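Local atomic coordinates of succinate dehydrogenase subunit B (Mycolicibacterium smegmatis MC2 51, PDB entry 6LUM), a protein that probably relays electrons from succinate oxidation through its [2Fe-2S], [4Fe-4S] and [3Fe-4S] clusters towards the membrane part of the succinate dehydrogenase complex. Residues V26-A31 / F46-L51; A31-E36 / L123-D128; P145-S150 / D208-A213. All coordinates share one frame; numbering follows the deposited sequence.

Contact 1 (V26-A31 / F46-L51); sequences VTLKIA and FRVPCL
L28 and F46 exchange two main-chain hydrogen bonds, L28 N to F46 O (2.9 Å) and F46 N to L28 O (2.9 Å), as an antiparallel hydrogen-bonded pair. A third bond runs from V48 N to V26 O at 3.0 Å and is nearly straight (167° at the hydrogen). Between them sits the non-hydrogen-bonded pair T27 and R47, where T27 CA offers a CA-H...O contact to F46 O. On that side of the sheet T27 OG1 lies over one face of the R47 guanidinium, offset toward its rim; the angle is too poor for a hydrogen bond. These residues belong to the beta hairpin of strands 27-32 and 42-47, at one margin of the mixed sheet of the ferredoxin-type [2Fe-2S] domain, and T27 also bonds through its backbone to strand 114-118. The other side is apolar. L28 CD1 reaches V48 CG2 at 4.1 Å, the two side chains crossing at about a right angle, and both rest on V63 of helix 56-67. I30 CG1, anti to its carbonyl carbon (chi1 -48°), meets the F46 ring at its edge, 3.7 Å from CE1. Farther along, V26 CG2 packs against C50 CB at 3.6 Å, and the C50 side chain also touches M101.

Contact 2 (A31-E36 / L123-D128); sequences ARFNPE and LPVEKD
R32 and D128 bring their CA atoms to 4.9 Å, and just beyond them F33 O faces the 127-128 backbone, taking a CA-H...O contact from K127 CA (3.5 Å) while D128 N is too poorly angled to bond it. No beta ladder therefore joins the two segments. Strand 125-127 pairs instead with strand 130-131, where E126 and K127 form a classic beta bulge. The charged side chains gather at D128. The R32 and D128 side chains lie side by side, pointing the same way, and R32 NE makes a salt bridge to D128 OD1 at 3.5 Å; this oxygen lies at the edge of the guanidinium, in its plane, although the carboxylate is turned 75° from that plane. Bends at chi2 (-75°) and chi3 (-50°) fold the arginine chain back so that NE can face the acid. K127 NZ approaches the same OD1 at 3.6 Å, while D128 OD2 accepts a hydrogen bond from T72 N and R32 NH1 forms a salt bridge with D68, the stronger partner of this arginine. Away from these charges, F33, N34 and P35 pack on strand 125-127 and its carbonyls. The F33 ring meets V125 CG1 obliquely, with CD2 at 3.9 Å, and turns its edge toward E126 O and K127 CA. P35 lays CD against K127 CG at 3.6 Å and places CB beside E126 O, while N34 OD1 comes near K127 CE. P35 and K127 also pack on R500 and Y501 of subunit A, respectively. With R32 NH2 and K127 NZ 5.4 Å apart, the carboxylate of D128 probably offsets the repulsion between the two cations, and their charges would in turn favour its ionised form.

Contact 3 (P145-S150 / D208-A213); sequences PFLVTS and DSRDEA
V148 joins two irregular loops through both of its backbone polar atoms, facing a segment that makes an inverse gamma turn centred on R210 and ends at A213, the N-cap of helix 214-221. V148 N donates to D211 OD1 (3.1 Å), meeting the oxygen nearly along its C-O axis, and E212 N donates to V148 O (3.1 Å). D211 CG stands anti to its backbone N (chi1 -161°), which carries OD1 across to V148; the other oxygen, OD2, makes a salt bridge to R217. The close-packed part centres on buried L147. Its CD2 lies against R210 O at 3.4 Å and in the guanidinium plane of R210, at the edge, 3.8 Å from NH1, while CD1 is turned toward the D208 carboxylate. F205 of helix 196-206 and G101 of subunit A also touch this leucine. The side toward T149 and S150 is more exposed and is held by contact without a hydrogen bond. E212 extends its chain beyond CG along the 149-150 backbone, bringing OE2 to 3.1 Å from S150 N at an angle too poor for a hydrogen bond, and also packs on H30 of subunit D. Replacing E212 by alanine removes this arm and would probably open a gap beside T149, S150 and H30. Next to the bond from E212 N, V148 CB and A213 CB meet at 4.0 Å.

In the fold
Contacts 1 and 2 belong to the [2Fe-2S] domain and share strand 27-32: A31 is common to both, and F46 CZ of contact 1 packs on R32 NH1 of contact 2 at 3.7 Å. Their segments alternate along the sequence and their centres are 19 Å apart; in contact 2 the loop that leaves strand 27-32 packs against strand 125-127, within the same domain. Contact 3 follows in series, on the opposite side of the chain's centre, with its centre 48 Å from that of contact 1 and 39 Å from that of contact 2. Its second segment falls in the 4Fe-4S dicluster region. Contacts 2 and 3 both border subunit A, and contact 3 also meets subunit D.

Contact 1 (V26-A31 / F46-L51)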
loop_
_atom_site.group_PDB
_atom_site.type_symbol
_atom_site.label_atom_id
_atom_site.label_comp_id
_atom_site.label_asym_id
_atom_site.label_seq_id
_atom_site.Cartn_x
_atom_site.Cartn_y
_atom_site.Cartn_z
ATOM N N VAL J 26 -18.637 -55.854 -1.630
ATOM C CA VAL J 26 -17.925 -55.037 -0.661
ATOM C C VAL J 26 -18.904 -54.185 0.141
ATOM O O VAL J 26 -19.953 -53.762 -0.349
ATOM C CB VAL J 26 -16.900 -54.165 -1.401
ATOM C CG1 VAL J 26 -16.183 -53.232 -0.461
ATOM C CG2 VAL J 26 -15.907 -55.039 -2.117
ATOM N N THR J 27 -18.557 -53.944 1.400
ATOM C CA THR J 27 -19.351 -53.114 2.294
ATOM C C THR J 27 -18.672 -51.764 2.459
ATOM O O THR J 27 -17.452 -51.699 2.622
ATOM C CB THR J 27 -19.516 -53.787 3.656
ATOM O OG1 THR J 27 -20.383 -54.917 3.529
ATOM C CG2 THR J 27 -20.097 -52.827 4.662
ATOM N N LEU J 28 -19.455 -50.693 2.397
ATOM C CA LEU J 28 -18.974 -49.346 2.660
ATOM C C LEU J 28 -19.548 -48.858 3.977
ATOM O O LEU J 28 -20.660 -49.230 4.350
ATOM C CB LEU J 28 -19.369 -48.377 1.547
ATOM C CG LEU J 28 -19.165 -48.790 0.094
ATOM C CD1 LEU J 28 -19.829 -47.780 -0.798
ATOM C CD2 LEU J 28 -17.704 -48.892 -0.242
ATOM N N LYS J 29 -18.791 -48.026 4.677
ATOM C CA LYS J 29 -19.227 -47.434 5.934
ATOM C C LYS J 29 -19.133 -45.926 5.798
ATOM O O LYS J 29 -18.088 -45.339 6.076
ATOM C CB LYS J 29 -18.383 -47.926 7.099
ATOM C CG LYS J 29 -18.952 -49.119 7.820
ATOM C CD LYS J 29 -18.104 -49.473 9.012
ATOM C CE LYS J 29 -18.088 -48.343 10.011
ATOM N NZ LYS J 29 -17.240 -48.675 11.186
ATOM N N ILE J 30 -20.197 -45.301 5.386
ATOM C CA ILE J 30 -20.190 -43.861 5.198
ATOM C C ILE J 30 -20.416 -43.225 6.555
ATOM O O ILE J 30 -21.015 -43.836 7.439
ATOM C CB ILE J 30 -21.267 -43.429 4.191
ATOM C CG1 ILE J 30 -21.209 -44.285 2.935
ATOM C CG2 ILE J 30 -21.038 -42.007 3.770
ATOM C CD1 ILE J 30 -19.965 -44.133 2.177
ATOM N N ALA J 31 -19.923 -42.007 6.735
ATOM C CA ALA J 31 -20.160 -41.256 7.962
ATOM C C ALA J 31 -21.183 -40.177 7.655
ATOM O O ALA J 31 -20.839 -39.042 7.328
ATOM C CB ALA J 31 -18.866 -40.668 8.494
ATOM N N PHE J 46 -23.481 -49.808 3.920
ATOM C CA PHE J 46 -24.120 -50.221 2.682
ATOM C C PHE J 46 -23.385 -51.416 2.101
ATOM O O PHE J 46 -22.192 -51.596 2.335
ATOM C CB PHE J 46 -24.115 -49.102 1.657
ATOM C CG PHE J 46 -24.788 -47.855 2.118
ATOM C CD1 PHE J 46 -24.056 -46.813 2.638
ATOM C CD2 PHE J 46 -26.153 -47.714 2.015
ATOM C CE1 PHE J 46 -24.672 -45.664 3.051
ATOM C CE2 PHE J 46 -26.767 -46.565 2.427
ATOM C CZ PHE J 46 -26.024 -45.541 2.944
ATOM N N ARG J 47 -24.090 -52.218 1.316
ATOM C CA ARG J 47 -23.494 -53.367 0.651
ATOM C C ARG J 47 -23.673 -53.224 -0.849
ATOM O O ARG J 47 -24.803 -53.249 -1.345
ATOM C CB ARG J 47 -24.113 -54.673 1.137
ATOM C CG ARG J 47 -23.682 -55.874 0.328
ATOM C CD ARG J 47 -24.147 -57.152 0.977
ATOM N NE ARG J 47 -23.799 -57.170 2.391
ATOM C CZ ARG J 47 -22.646 -57.624 2.865
ATOM N NH1 ARG J 47 -22.406 -57.603 4.168
ATOM N NH2 ARG J 47 -21.736 -58.107 2.033
ATOM N N VAL J 48 -22.566 -53.090 -1.568
ATOM C CA VAL J 48 -22.595 -52.820 -3.000
ATOM C C VAL J 48 -21.695 -53.817 -3.716
ATOM O O VAL J 48 -20.729 -54.308 -3.122
ATOM C CB VAL J 48 -22.156 -51.381 -3.290
ATOM C CG1 VAL J 48 -23.069 -50.417 -2.603
ATOM C CG2 VAL J 48 -20.750 -51.169 -2.820
ATOM N N PRO J 49 -21.959 -54.146 -4.977
ATOM C CA PRO J 49 -21.074 -55.062 -5.694
ATOM C C PRO J 49 -19.860 -54.340 -6.245
ATOM O O PRO J 49 -19.935 -53.179 -6.648
ATOM C CB PRO J 49 -21.962 -55.588 -6.824
ATOM C CG PRO J 49 -22.869 -54.480 -7.088
ATOM C CD PRO J 49 -23.147 -53.816 -5.772
ATOM N N CYS J 50 -18.735 -55.043 -6.262
ATOM C CA CYS J 50 -17.474 -54.505 -6.737
ATOM C C CYS J 50 -16.981 -55.334 -7.911
ATOM O O CYS J 50 -17.472 -56.432 -8.168
ATOM C CB CYS J 50 -16.431 -54.489 -5.615
ATOM S SG CYS J 50 -14.804 -53.878 -6.073
ATOM N N LEU J 51 -16.007 -54.798 -8.630
ATOM C CA LEU J 51 -15.380 -55.460 -9.764
ATOM C C LEU J 51 -13.878 -55.274 -9.684
ATOM O O LEU J 51 -13.373 -54.556 -8.817
ATOM C CB LEU J 51 -15.899 -54.899 -11.098
ATOM C CG LEU J 51 -17.146 -55.467 -11.771
ATOM C CD1 LEU J 51 -16.921 -56.925 -12.089
ATOM C CD2 LEU J 51 -18.394 -55.265 -10.946
#

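Contact 2 (A31-E36 / L123-D128)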
loop_
_atom_site.group_PDB
_atom_site.type_symbol
_atom_site.label_atom_id
_atom_site.label_comp_id
_atom_site.label_asym_id
_atom_site.label_seq_id
_atom_site.Cartn_x
_atom_site.Cartn_y
_atom_site.Cartn_z
ATOM N N ALA J 31 -19.923 -42.007 6.735
ATOM C CA ALA J 31 -20.160 -41.256 7.962
ATOM C C ALA J 31 -21.183 -40.177 7.655
ATOM O O ALA J 31 -20.839 -39.042 7.328
ATOM C CB ALA J 31 -18.866 -40.668 8.494
ATOM N N ARG J 32 -22.459 -40.529 7.764
ATOM C CA ARG J 32 -23.524 -39.629 7.367
ATOM C C ARG J 32 -23.710 -38.522 8.391
ATOM O O ARG J 32 -23.505 -38.714 9.592
ATOM C CB ARG J 32 -24.832 -40.394 7.197
ATOM C CG ARG J 32 -24.688 -41.706 6.459
ATOM C CD ARG J 32 -24.505 -41.487 4.972
ATOM N NE ARG J 32 -25.519 -40.593 4.435
ATOM C CZ ARG J 32 -26.729 -40.981 4.059
ATOM N NH1 ARG J 32 -27.081 -42.250 4.155
ATOM N NH2 ARG J 32 -27.587 -40.098 3.583
ATOM N N PHE J 33 -24.111 -37.357 7.895
ATOM C CA PHE J 33 -24.402 -36.197 8.728
ATOM C C PHE J 33 -25.359 -35.311 7.955
ATOM O O PHE J 33 -24.984 -34.767 6.917
ATOM C CB PHE J 33 -23.132 -35.436 9.073
ATOM C CG PHE J 33 -23.372 -34.029 9.542
ATOM C CD1 PHE J 33 -23.703 -33.771 10.853
ATOM C CD2 PHE J 33 -23.250 -32.965 8.678
ATOM C CE1 PHE J 33 -23.920 -32.478 11.282
ATOM C CE2 PHE J 33 -23.466 -31.677 9.104
ATOM C CZ PHE J 33 -23.800 -31.434 10.404
ATOM N N ASN J 34 -26.569 -35.168 8.445
ATOM C CA ASN J 34 -27.582 -34.346 7.801
ATOM C C ASN J 34 -27.581 -32.970 8.435
ATOM O O ASN J 34 -27.660 -32.870 9.663
ATOM C CB ASN J 34 -28.954 -34.991 7.951
ATOM C CG ASN J 34 -29.854 -34.746 6.761
ATOM O OD1 ASN J 34 -29.544 -33.956 5.880
ATOM N ND2 ASN J 34 -30.977 -35.444 6.727
ATOM N N PRO J 35 -27.475 -31.897 7.671
ATOM C CA PRO J 35 -27.287 -30.580 8.286
ATOM C C PRO J 35 -28.558 -29.984 8.852
ATOM O O PRO J 35 -28.490 -29.123 9.733
ATOM C CB PRO J 35 -26.760 -29.735 7.125
ATOM C CG PRO J 35 -27.379 -30.341 5.947
ATOM C CD PRO J 35 -27.435 -31.815 6.205
ATOM N N GLU J 36 -29.715 -30.397 8.351
ATOM C CA GLU J 36 -30.951 -29.802 8.837
ATOM C C GLU J 36 -31.979 -30.807 9.323
ATOM O O GLU J 36 -32.627 -30.554 10.340
ATOM C CB GLU J 36 -31.597 -28.928 7.750
ATOM C CG GLU J 36 -32.151 -29.696 6.565
ATOM C CD GLU J 36 -32.847 -28.806 5.567
ATOM O OE1 GLU J 36 -32.834 -27.575 5.765
ATOM O OE2 GLU J 36 -33.422 -29.338 4.597
ATOM N N LEU J 123 -11.930 -28.983 7.924
ATOM C CA LEU J 123 -12.838 -28.043 7.309
ATOM C C LEU J 123 -14.262 -28.329 7.763
ATOM O O LEU J 123 -14.601 -29.478 8.049
ATOM C CB LEU J 123 -12.753 -28.124 5.781
ATOM C CG LEU J 123 -11.409 -27.844 5.121
ATOM C CD1 LEU J 123 -11.418 -28.359 3.726
ATOM C CD2 LEU J 123 -11.135 -26.380 5.107
ATOM N N PRO J 124 -15.114 -27.309 7.840
ATOM C CA PRO J 124 -16.478 -27.500 8.357
ATOM C C PRO J 124 -17.313 -28.377 7.437
ATOM O O PRO J 124 -17.484 -28.073 6.259
ATOM C CB PRO J 124 -17.032 -26.074 8.421
ATOM C CG PRO J 124 -15.846 -25.196 8.379
ATOM C CD PRO J 124 -14.830 -25.895 7.568
ATOM N N VAL J 125 -17.852 -29.460 7.989
ATOM C CA VAL J 125 -18.707 -30.346 7.215
ATOM C C VAL J 125 -20.031 -29.657 6.926
ATOM O O VAL J 125 -20.599 -28.980 7.792
ATOM C CB VAL J 125 -18.914 -31.664 7.975
ATOM C CG1 VAL J 125 -19.703 -32.623 7.160
ATOM C CG2 VAL J 125 -17.585 -32.268 8.317
ATOM N N GLU J 126 -20.530 -29.812 5.699
ATOM C CA GLU J 126 -21.816 -29.259 5.304
ATOM C C GLU J 126 -22.881 -30.315 5.091
ATOM O O GLU J 126 -24.055 -30.041 5.320
ATOM C CB GLU J 126 -21.669 -28.437 4.024
ATOM C CG GLU J 126 -20.795 -27.220 4.183
ATOM C CD GLU J 126 -21.384 -26.198 5.132
ATOM O OE1 GLU J 126 -22.061 -25.264 4.660
ATOM O OE2 GLU J 126 -21.171 -26.323 6.354
ATOM N N LYS J 127 -22.498 -31.504 4.651
ATOM C CA LYS J 127 -23.369 -32.663 4.576
ATOM C C LYS J 127 -22.453 -33.876 4.576
ATOM O O LYS J 127 -21.253 -33.749 4.835
ATOM C CB LYS J 127 -24.278 -32.576 3.342
ATOM C CG LYS J 127 -25.586 -33.313 3.479
ATOM C CD LYS J 127 -26.653 -32.657 2.656
ATOM C CE LYS J 127 -27.866 -33.537 2.548
ATOM N NZ LYS J 127 -27.515 -34.878 2.041
ATOM N N ASP J 128 -22.992 -35.044 4.295
ATOM C CA ASP J 128 -22.127 -36.209 4.223
ATOM C C ASP J 128 -21.112 -36.055 3.108
ATOM O O ASP J 128 -21.469 -35.742 1.977
ATOM C CB ASP J 128 -22.974 -37.455 4.028
ATOM C CG ASP J 128 -24.111 -37.222 3.088
ATOM O OD1 ASP J 128 -25.263 -37.184 3.567
ATOM O OD2 ASP J 128 -23.869 -37.086 1.876
#

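Contact 3 (P145-S150 / D208-A213)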
loop_
_atom_site.group_PDB
_atom_site.type_symbol
_atom_site.label_atom_id
_atom_site.label_comp_id
_atom_site.label_asym_id
_atom_site.label_seq_id
_atom_site.Cartn_x
_atom_site.Cartn_y
_atom_site.Cartn_z
ATOM N N PRO J 145 -1.550 -15.246 -4.731
ATOM C CA PRO J 145 -1.140 -16.254 -5.713
ATOM C C PRO J 145 -1.304 -15.811 -7.159
ATOM O O PRO J 145 -1.825 -16.542 -7.992
ATOM C CB PRO J 145 -2.070 -17.425 -5.389
ATOM C CG PRO J 145 -3.305 -16.752 -4.983
ATOM C CD PRO J 145 -2.916 -15.502 -4.253
ATOM N N PHE J 146 -0.848 -14.601 -7.464
ATOM C CA PHE J 146 -0.916 -14.082 -8.818
ATOM C C PHE J 146 0.369 -13.342 -9.132
ATOM O O PHE J 146 1.084 -12.896 -8.238
ATOM C CB PHE J 146 -2.116 -13.164 -9.010
ATOM C CG PHE J 146 -2.377 -12.262 -7.853
ATOM C CD1 PHE J 146 -1.652 -11.107 -7.685
ATOM C CD2 PHE J 146 -3.361 -12.557 -6.944
ATOM C CE1 PHE J 146 -1.899 -10.277 -6.633
ATOM C CE2 PHE J 146 -3.607 -11.726 -5.888
ATOM C CZ PHE J 146 -2.877 -10.587 -5.733
ATOM N N LEU J 147 0.656 -13.215 -10.418
ATOM C CA LEU J 147 1.882 -12.559 -10.844
ATOM C C LEU J 147 1.736 -11.055 -10.684
ATOM O O LEU J 147 0.887 -10.437 -11.331
ATOM C CB LEU J 147 2.188 -12.906 -12.295
ATOM C CG LEU J 147 3.659 -12.957 -12.673
ATOM C CD1 LEU J 147 4.219 -14.303 -12.302
ATOM C CD2 LEU J 147 3.846 -12.687 -14.137
ATOM N N VAL J 148 2.551 -10.467 -9.822
ATOM C CA VAL J 148 2.604 -9.022 -9.669
ATOM C C VAL J 148 3.762 -8.503 -10.503
ATOM O O VAL J 148 4.877 -9.027 -10.421
ATOM C CB VAL J 148 2.762 -8.629 -8.196
ATOM C CG1 VAL J 148 2.873 -7.135 -8.065
ATOM C CG2 VAL J 148 1.591 -9.137 -7.390
ATOM N N THR J 149 3.500 -7.482 -11.322
ATOM C CA THR J 149 4.463 -6.993 -12.298
ATOM C C THR J 149 4.358 -5.477 -12.424
ATOM O O THR J 149 3.692 -4.805 -11.634
ATOM C CB THR J 149 4.268 -7.682 -13.650
ATOM O OG1 THR J 149 2.884 -7.633 -14.017
ATOM C CG2 THR J 149 4.760 -9.114 -13.602
ATOM N N SER J 150 5.012 -4.943 -13.456
ATOM C CA SER J 150 5.376 -3.527 -13.496
ATOM C C SER J 150 4.177 -2.613 -13.721
ATOM O O SER J 150 3.814 -1.824 -12.842
ATOM C CB SER J 150 6.410 -3.307 -14.596
ATOM O OG SER J 150 6.706 -1.932 -14.742
ATOM N N ASP J 208 9.612 -17.757 -9.243
ATOM C CA ASP J 208 9.327 -17.374 -10.620
ATOM C C ASP J 208 10.111 -16.111 -10.943
ATOM O O ASP J 208 9.982 -15.106 -10.240
ATOM C CB ASP J 208 7.833 -17.135 -10.816
ATOM C CG ASP J 208 7.436 -17.107 -12.263
ATOM O OD1 ASP J 208 8.281 -17.428 -13.111
ATOM O OD2 ASP J 208 6.276 -16.771 -12.560
ATOM N N SER J 209 10.913 -16.162 -12.006
ATOM C CA SER J 209 11.793 -15.044 -12.327
ATOM C C SER J 209 11.011 -13.777 -12.629
ATOM O O SER J 209 11.389 -12.688 -12.188
ATOM C CB SER J 209 12.679 -15.402 -13.508
ATOM O OG SER J 209 13.270 -16.660 -13.302
ATOM N N ARG J 210 9.926 -13.892 -13.384
ATOM C CA ARG J 210 9.186 -12.712 -13.816
ATOM C C ARG J 210 8.157 -12.276 -12.787
ATOM O O ARG J 210 6.993 -12.071 -13.102
ATOM C CB ARG J 210 8.529 -12.976 -15.162
ATOM C CG ARG J 210 8.122 -14.398 -15.410
ATOM C CD ARG J 210 7.323 -14.466 -16.681
ATOM N NE ARG J 210 6.988 -15.824 -17.075
ATOM C CZ ARG J 210 5.894 -16.469 -16.691
ATOM N NH1 ARG J 210 5.024 -15.882 -15.890
ATOM N NH2 ARG J 210 5.675 -17.704 -17.105
ATOM N N ASP J 211 8.589 -12.102 -11.548
ATOM C CA ASP J 211 7.712 -11.674 -10.473
ATOM C C ASP J 211 8.395 -10.575 -9.673
ATOM O O ASP J 211 9.615 -10.569 -9.514
ATOM C CB ASP J 211 7.345 -12.847 -9.561
ATOM C CG ASP J 211 6.113 -12.576 -8.734
ATOM O OD1 ASP J 211 5.293 -11.737 -9.141
ATOM O OD2 ASP J 211 5.963 -13.198 -7.669
ATOM N N GLU J 212 7.598 -9.638 -9.176
ATOM C CA GLU J 212 8.107 -8.485 -8.447
ATOM C C GLU J 212 7.497 -8.381 -7.057
ATOM O O GLU J 212 7.357 -7.285 -6.518
ATOM C CB GLU J 212 7.851 -7.198 -9.222
ATOM C CG GLU J 212 8.169 -7.292 -10.688
ATOM C CD GLU J 212 7.723 -6.070 -11.448
ATOM O OE1 GLU J 212 7.332 -5.081 -10.797
ATOM O OE2 GLU J 212 7.759 -6.099 -12.694
ATOM N N ALA J 213 7.104 -9.505 -6.474
ATOM C CA ALA J 213 6.625 -9.509 -5.100
ATOM C C ALA J 213 7.133 -10.729 -4.348
ATOM O O ALA J 213 6.507 -11.166 -3.378
ATOM C CB ALA J 213 5.103 -9.448 -5.044
#